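Local coordinates for NikO protein (Streptomyces tendae, PDB 4FQD), which acts as an enolpyruvyl transferase essential in nikkomycin biosynthesis and belongs to the MurA subfamily of the EPSP synthase family, at residues L186-P190 and E362-E366; A45-A49 and S252-P256; P396-P400 and A418-P423. The protein carries 4 engineered substitutions. All blocks are in the same frame, centred on the assembly; numbering follows the deposited sequence.

Contact 1 (L186-P190 and E362-E366); sequences LMSGP and EAVWE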
loop_
_atom_site.group_PDB
_atom_site.type_symbol
_atom_site.label_atom_id
_atom_site.label_comp_id
_atom_site.label_asym_id
_atom_site.label_seq_id
_atom_site.Cartn_x
_atom_site.Cartn_y
_atom_site.Cartn_z
ATOM N N LEU A 186 -5.723 0.337 -9.783
ATOM C CA LEU A 186 -6.012 0.815 -8.439
ATOM C C LEU A 186 -7.247 1.711 -8.450
ATOM O O LEU A 186 -7.872 1.934 -7.411
ATOM C CB LEU A 186 -4.812 1.580 -7.879
ATOM C CG LEU A 186 -4.750 1.749 -6.360
ATOM C CD1 LEU A 186 -4.488 0.409 -5.688
ATOM C CD2 LEU A 186 -3.687 2.766 -5.970
ATOM N N MET A 187 -7.589 2.208 -9.637
ATOM C CA MET A 187 -8.690 3.153 -9.816
ATOM C C MET A 187 -8.514 4.375 -8.924
ATOM O O MET A 187 -9.398 4.717 -8.140
ATOM C CB MET A 187 -10.043 2.489 -9.547
ATOM C CG MET A 187 -10.360 1.321 -10.464
ATOM S SD MET A 187 -12.060 0.758 -10.269
ATOM C CE MET A 187 -12.126 -0.555 -11.482
ATOM N N SER A 188 -7.362 5.025 -9.045
ATOM C CA SER A 188 -7.041 6.169 -8.200
ATOM C C SER A 188 -6.343 7.272 -8.987
ATOM O O SER A 188 -5.568 7.004 -9.905
ATOM C CB SER A 188 -6.171 5.731 -7.019
ATOM O OG SER A 188 -5.878 6.823 -6.167
ATOM N N GLY A 189 -6.625 8.517 -8.618
ATOM C CA GLY A 189 -6.022 9.660 -9.275
ATOM C C GLY A 189 -6.593 10.974 -8.782
ATOM O O GLY A 189 -7.698 11.010 -8.240
ATOM N N PRO A 190 -5.841 12.067 -8.970
ATOM C CA PRO A 190 -6.272 13.398 -8.530
ATOM C C PRO A 190 -7.377 13.984 -9.411
ATOM O O PRO A 190 -8.062 14.917 -8.989
ATOM C CB PRO A 190 -4.995 14.231 -8.656
ATOM C CG PRO A 190 -4.233 13.567 -9.750
ATOM C CD PRO A 190 -4.516 12.097 -9.613
ATOM N N GLU A 362 0.730 7.559 -0.658
ATOM C CA GLU A 362 -0.218 8.480 -1.267
ATOM C C GLU A 362 -0.436 8.142 -2.738
ATOM O O GLU A 362 0.508 8.138 -3.527
ATOM C CB GLU A 362 0.287 9.916 -1.131
ATOM C CG GLU A 362 -0.543 10.934 -1.881
ATOM C CD GLU A 362 -1.934 11.088 -1.307
ATOM O OE1 GLU A 362 -2.051 11.387 -0.101
ATOM O OE2 GLU A 362 -2.911 10.904 -2.063
ATOM N N ALA A 363 -1.683 7.862 -3.105
ATOM C CA ALA A 363 -2.002 7.490 -4.480
ATOM C C ALA A 363 -3.070 8.390 -5.096
ATOM O O ALA A 363 -3.728 8.010 -6.064
ATOM C CB ALA A 363 -2.430 6.033 -4.551
ATOM N N VAL A 364 -3.242 9.579 -4.529
ATOM C CA VAL A 364 -4.179 10.558 -5.072
ATOM C C VAL A 364 -3.497 11.909 -5.270
ATOM O O VAL A 364 -3.231 12.318 -6.400
ATOM C CB VAL A 364 -5.416 10.740 -4.165
ATOM C CG1 VAL A 364 -6.363 11.772 -4.760
ATOM C CG2 VAL A 364 -6.130 9.414 -3.962
ATOM N N TRP A 365 -3.211 12.594 -4.167
ATOM C CA TRP A 365 -2.581 13.909 -4.229
ATOM C C TRP A 365 -1.097 13.854 -3.900
ATOM O O TRP A 365 -0.704 13.929 -2.736
ATOM C CB TRP A 365 -3.289 14.899 -3.302
ATOM C CG TRP A 365 -4.656 15.268 -3.769
ATOM C CD1 TRP A 365 -5.842 14.934 -3.181
ATOM C CD2 TRP A 365 -4.988 16.033 -4.934
ATOM N NE1 TRP A 365 -6.890 15.451 -3.903
ATOM C CE2 TRP A 365 -6.392 16.129 -4.984
ATOM C CE3 TRP A 365 -4.232 16.650 -5.936
ATOM C CZ2 TRP A 365 -7.057 16.816 -5.999
ATOM C CZ3 TRP A 365 -4.894 17.331 -6.942
ATOM C CH2 TRP A 365 -6.292 17.409 -6.966
ATOM N N GLU A 366 -0.283 13.729 -4.941
ATOM C CA GLU A 366 1.164 13.713 -4.808
ATOM C C GLU A 366 1.677 14.917 -4.026
ATOM O O GLU A 366 1.135 16.016 -4.142
ATOM C CB GLU A 366 1.793 13.714 -6.196
ATOM C CG GLU A 366 3.261 13.382 -6.206
ATOM C CD GLU A 366 3.550 11.955 -5.777
ATOM O OE1 GLU A 366 2.681 11.069 -5.949
ATOM O OE2 GLU A 366 4.664 11.728 -5.266
#
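P190 lays its CB over the six-membered ring of W365, 3.7 Å from the ring centroid and 19° off the normal, a CH-pi contact that sits toward the CZ3 rim. The same CB also meets V364 O at 3.4 Å, so one methylene touches both the indole face and a peptide oxygen. One residue back, the G189 carbonyl borders V364 CG1, and S188 supplies the polar link: its OG donates to A363 O at 2.5 Å, so short that the exact length is doubtful, while V364 CG2 brushes that hydroxyl at 3.4 Å. L186 closes the row with CD2 against A363 CB at 3.8 Å. The two loops belong to the inverse beta/alpha barrel of the EPSP synthase family, one leading into helix 192-204 and the other leaving strand 356-362. M187 and S188, both opposite N183, fit a G1 beta bulge. In E362 a bend at chi2 (67°) returns the carboxylate to its own loop, bringing OE2 to V364 N (2.8 Å, through the anti lone pair) and to W365 N, which meets the carboxylate from above its plane. Q344 and S341 hold OE1. S188 OG also accepts from S336 N, so the hydroxyl is gripped by two bonds, and R361 of the second subunit packs on L186 and A363. R139 makes a cation-pi contact with W365, and a sulfate lies about 4 Å from that side chain. With an alanine in place of W365, P190 would probably lose the face it lies on and R139 its pi partner.

Contact 2 (A45-A49 and S252-P256); sequences ATASA and SLHRP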
loop_
_atom_site.group_PDB
_atom_site.type_symbol
_atom_site.label_atom_id
_atom_site.label_comp_id
_atom_site.label_asym_id
_atom_site.label_seq_id
_atom_site.Cartn_x
_atom_site.Cartn_y
_atom_site.Cartn_z
ATOM N N ALA A 45 -27.334 24.683 -8.964
ATOM C CA ALA A 45 -27.048 25.771 -9.892
ATOM C C ALA A 45 -27.578 25.480 -11.293
ATOM O O ALA A 45 -27.749 26.393 -12.102
ATOM C CB ALA A 45 -25.555 26.046 -9.937
ATOM N N THR A 46 -27.833 24.207 -11.574
ATOM C CA THR A 46 -28.329 23.798 -12.881
ATOM C C THR A 46 -29.853 23.802 -12.920
ATOM O O THR A 46 -30.456 23.749 -13.992
ATOM C CB THR A 46 -27.850 22.379 -13.239
ATOM O OG1 THR A 46 -28.557 21.420 -12.444
ATOM C CG2 THR A 46 -26.356 22.237 -12.995
ATOM N N ALA A 47 -30.471 23.870 -11.745
ATOM C CA ALA A 47 -31.915 23.692 -11.631
ATOM C C ALA A 47 -32.697 25.002 -11.595
ATOM O O ALA A 47 -32.120 26.087 -11.531
ATOM C CB ALA A 47 -32.244 22.849 -10.406
ATOM N N SER A 48 -34.020 24.879 -11.637
ATOM C CA SER A 48 -34.916 26.024 -11.543
ATOM C C SER A 48 -35.815 25.860 -10.327
ATOM O O SER A 48 -36.960 26.311 -10.322
ATOM C CB SER A 48 -35.773 26.139 -12.804
ATOM O OG SER A 48 -34.974 26.122 -13.973
ATOM N N ALA A 49 -35.289 25.206 -9.299
ATOM C CA ALA A 49 -36.054 24.924 -8.092
ATOM C C ALA A 49 -35.230 25.223 -6.843
ATOM O O ALA A 49 -34.008 25.082 -6.856
ATOM C CB ALA A 49 -36.509 23.476 -8.089
ATOM N N SER A 252 -35.693 19.933 -17.079
ATOM C CA SER A 252 -36.239 18.784 -16.366
ATOM C C SER A 252 -35.935 18.856 -14.873
ATOM O O SER A 252 -36.456 18.067 -14.085
ATOM C CB SER A 252 -35.687 17.483 -16.947
ATOM O OG SER A 252 -34.277 17.426 -16.821
ATOM N N LEU A 253 -35.086 19.806 -14.492
ATOM C CA LEU A 253 -34.688 19.967 -13.099
ATOM C C LEU A 253 -35.443 21.128 -12.458
ATOM O O LEU A 253 -34.911 22.229 -12.322
ATOM C CB LEU A 253 -33.180 20.203 -13.012
ATOM C CG LEU A 253 -32.329 19.202 -13.798
ATOM C CD1 LEU A 253 -30.862 19.598 -13.779
ATOM C CD2 LEU A 253 -32.514 17.795 -13.254
ATOM N N HIS A 254 -36.686 20.872 -12.060
ATOM C CA HIS A 254 -37.559 21.926 -11.555
ATOM C C HIS A 254 -38.311 21.515 -10.295
ATOM O O HIS A 254 -39.285 22.159 -9.910
ATOM C CB HIS A 254 -38.562 22.337 -12.634
ATOM C CG HIS A 254 -39.427 21.213 -13.111
ATOM N ND1 HIS A 254 -39.193 20.544 -14.295
ATOM C CD2 HIS A 254 -40.522 20.634 -12.565
ATOM C CE1 HIS A 254 -40.108 19.607 -14.456
ATOM N NE2 HIS A 254 -40.927 19.639 -13.420
ATOM N N ARG A 255 -37.859 20.442 -9.653
ATOM C CA ARG A 255 -38.501 19.960 -8.435
ATOM C C ARG A 255 -37.730 20.380 -7.186
ATOM O O ARG A 255 -36.526 20.145 -7.088
ATOM C CB ARG A 255 -38.654 18.440 -8.479
ATOM C CG ARG A 255 -39.697 17.956 -9.472
ATOM C CD ARG A 255 -39.420 16.530 -9.911
ATOM N NE ARG A 255 -39.216 15.635 -8.776
ATOM C CZ ARG A 255 -38.860 14.360 -8.888
ATOM N NH1 ARG A 255 -38.695 13.618 -7.804
ATOM N NH2 ARG A 255 -38.664 13.827 -10.085
ATOM N N PRO A 256 -38.429 21.012 -6.229
ATOM C CA PRO A 256 -37.852 21.463 -4.955
ATOM C C PRO A 256 -37.244 20.308 -4.165
ATOM O O PRO A 256 -37.802 19.211 -4.152
ATOM C CB PRO A 256 -39.061 22.031 -4.207
ATOM C CG PRO A 256 -40.024 22.413 -5.278
ATOM C CD PRO A 256 -39.851 21.380 -6.349
#
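L253 reaches toward A47 and T46 where two loops run side by side just ahead of strands 50-54 and 257-260, parallel neighbours in a mixed sheet of the inverse beta/alpha barrel. Its CB is the first atom to touch, 3.8 Å from A47 CB, and that alanine methyl also lies 3.3 Å from L253 O. CG then stands anti to the carbonyl carbon and beside the backbone N (chi1 -50°), which carries the branch past A47 and along toward T46. At the tip CD1 presses on T46 OG1 at 3.2 Å, with T46 CB 4.1 Å away; the two side chains cross obliquely. The hydroxyl is not left to the methyl alone, since it bonds to A43 O in the last turn of helix 34-44. L231 of helix 219-231 touches both L253 and A47 and so lines this apolar patch, which A233 extends along L253.

Farther along, the roles reverse and the first loop sends its side chain across. A49 CB rests directly on the backbone of the second, 3.5 Å from H254 C and 3.4 Å from R255 C, with P256 CD more loosely beyond. The imidazole of H254 heads elsewhere, its ND1 bonded to E251 O. Between the two apolar touches lies the one polar link: S48 N donates to L253 O, the oxygen that A47 CB also abuts, at 2.9 Å, with an N-H...O angle of 166° and a C=O...N angle of 170°, so the bond is nearly straight at both of its ends.

Contact 3 (P396-P400 and A418-P423); sequences PPHRP and AALAVP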
loop_
_atom_site.group_PDB
_atom_site.type_symbol
_atom_site.label_atom_id
_atom_site.label_comp_id
_atom_site.label_asym_id
_atom_site.label_seq_id
_atom_site.Cartn_x
_atom_site.Cartn_y
_atom_site.Cartn_z
ATOM N N PRO A 396 5.907 9.540 20.186
ATOM C CA PRO A 396 4.896 10.572 20.438
ATOM C C PRO A 396 5.527 11.951 20.572
ATOM O O PRO A 396 6.656 12.058 21.049
ATOM C CB PRO A 396 4.282 10.135 21.770
ATOM C CG PRO A 396 5.370 9.392 22.451
ATOM C CD PRO A 396 6.133 8.689 21.367
ATOM N N PRO A 397 4.807 13.000 20.144
ATOM C CA PRO A 397 5.306 14.377 20.226
ATOM C C PRO A 397 5.506 14.802 21.676
ATOM O O PRO A 397 4.644 14.539 22.515
ATOM C CB PRO A 397 4.184 15.195 19.577
ATOM C CG PRO A 397 2.962 14.348 19.719
ATOM C CD PRO A 397 3.442 12.936 19.592
ATOM N N HIS A 398 6.632 15.448 21.966
ATOM C CA HIS A 398 6.946 15.828 23.339
ATOM C C HIS A 398 7.761 17.115 23.432
ATOM O O HIS A 398 7.728 17.798 24.453
ATOM C CB HIS A 398 7.682 14.688 24.051
ATOM C CG HIS A 398 9.004 14.343 23.439
ATOM N ND1 HIS A 398 9.129 13.473 22.376
ATOM C CD2 HIS A 398 10.261 14.748 23.741
ATOM C CE1 HIS A 398 10.404 13.360 22.049
ATOM N NE2 HIS A 398 11.111 14.123 22.863
ATOM N N ARG A 399 8.486 17.444 22.368
ATOM C CA ARG A 399 9.360 18.615 22.371
ATOM C C ARG A 399 8.582 19.929 22.320
ATOM O O ARG A 399 7.851 20.186 21.364
ATOM C CB ARG A 399 10.348 18.544 21.205
ATOM C CG ARG A 399 11.274 17.341 21.259
ATOM C CD ARG A 399 12.106 17.225 19.994
ATOM N NE ARG A 399 12.943 16.029 20.004
ATOM C CZ ARG A 399 13.608 15.576 18.947
ATOM N NH1 ARG A 399 13.532 16.216 17.787
ATOM N NH2 ARG A 399 14.345 14.478 19.046
ATOM N N PRO A 400 8.738 20.765 23.359
ATOM C CA PRO A 400 8.086 22.074 23.435
ATOM C C PRO A 400 8.991 23.194 22.926
ATOM O O PRO A 400 10.162 22.960 22.630
ATOM C CB PRO A 400 7.864 22.242 24.935
ATOM C CG PRO A 400 9.064 21.579 25.537
ATOM C CD PRO A 400 9.439 20.437 24.613
ATOM N N ALA A 418 -1.283 17.522 17.662
ATOM C CA ALA A 418 -0.009 17.032 18.171
ATOM C C ALA A 418 0.585 17.996 19.192
ATOM O O ALA A 418 1.205 17.575 20.168
ATOM C CB ALA A 418 0.963 16.801 17.025
ATOM N N ALA A 419 0.389 19.291 18.962
ATOM C CA ALA A 419 0.885 20.317 19.873
ATOM C C ALA A 419 0.182 20.244 21.224
ATOM O O ALA A 419 0.785 20.516 22.263
ATOM C CB ALA A 419 0.715 21.697 19.260
ATOM N N LEU A 420 -1.094 19.874 21.203
ATOM C CA LEU A 420 -1.883 19.764 22.427
ATOM C C LEU A 420 -1.427 18.596 23.299
ATOM O O LEU A 420 -1.784 18.511 24.474
ATOM C CB LEU A 420 -3.371 19.629 22.096
ATOM C CG LEU A 420 -4.065 20.888 21.574
ATOM C CD1 LEU A 420 -5.470 20.567 21.088
ATOM C CD2 LEU A 420 -4.102 21.962 22.651
ATOM N N ALA A 421 -0.639 17.697 22.719
ATOM C CA ALA A 421 -0.107 16.560 23.459
ATOM C C ALA A 421 1.195 16.929 24.162
ATOM O O ALA A 421 1.559 16.327 25.170
ATOM C CB ALA A 421 0.109 15.378 22.529
ATOM N N VAL A 422 1.889 17.928 23.623
ATOM C CA VAL A 422 3.172 18.361 24.167
ATOM C C VAL A 422 3.004 19.207 25.427
ATOM O O VAL A 422 2.386 20.269 25.388
ATOM C CB VAL A 422 3.975 19.170 23.129
ATOM C CG1 VAL A 422 5.214 19.774 23.767
ATOM C CG2 VAL A 422 4.347 18.291 21.944
ATOM N N PRO A 423 3.570 18.738 26.549
ATOM C CA PRO A 423 3.486 19.455 27.827
ATOM C C PRO A 423 4.362 20.707 27.839
ATOM O O PRO A 423 5.360 20.758 28.557
ATOM C CB PRO A 423 4.012 18.428 28.832
ATOM C CG PRO A 423 4.947 17.583 28.038
ATOM C CD PRO A 423 4.341 17.489 26.665
#
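H398 meets V422 through its main chain alone. Its side chain points away, and at the ring edge ND1 donates to P396 O, 3.1 Å away, almost straight at 176° and lying in both the ring plane and the carbonyl plane. The peptide groups around H398 meet the valine, and V422 divides its two methyls between them. CG1, anti to the backbone N (chi1 172°), comes to 3.3 Å from H398 O and continues to P400 CB at 3.8 Å, whereas CG2 lies 3.7 Å from P397 C. The pyrrolidine ring of P397 packs alongside, its CG set 3.7 Å from A418 O and 4.1 Å from A421 CB. Backbone bonds from A421 N to A418 O and from V422 N to A419 O hold the turn that follows the helix, and L378 of helix 372-378 touches P397, A418 and V422 together. Helix 409-419 connects the adjacent parallel strands 402-405 and 425-429, so the contact joins the loop entering one strand to the turn entering the next, at the foot of a beta-alpha-beta crossover.

From the N terminus, the first segment to appear is 45-49, which waits through 202 residues before contact 2 closes with 252-256. Within that span the chain lays down 186-190, whose partner 362-366 comes only after contact 2 is complete; contacts 1 and 2 therefore cross. Contact 3 follows in series, closing a short loop of 17 residues around strand 402-405 and helix 409-419. Contact 2 ties the approaches to strands 50-54 and 257-260, contact 1 joins the approach to helix 192-204 to the exit of strand 356-362, and contact 3 ties the approaches to strands 402-405 and 425-429. Contacts 2 and 3 lie on opposite sides of the chain's centre, their own centres 51 Å apart.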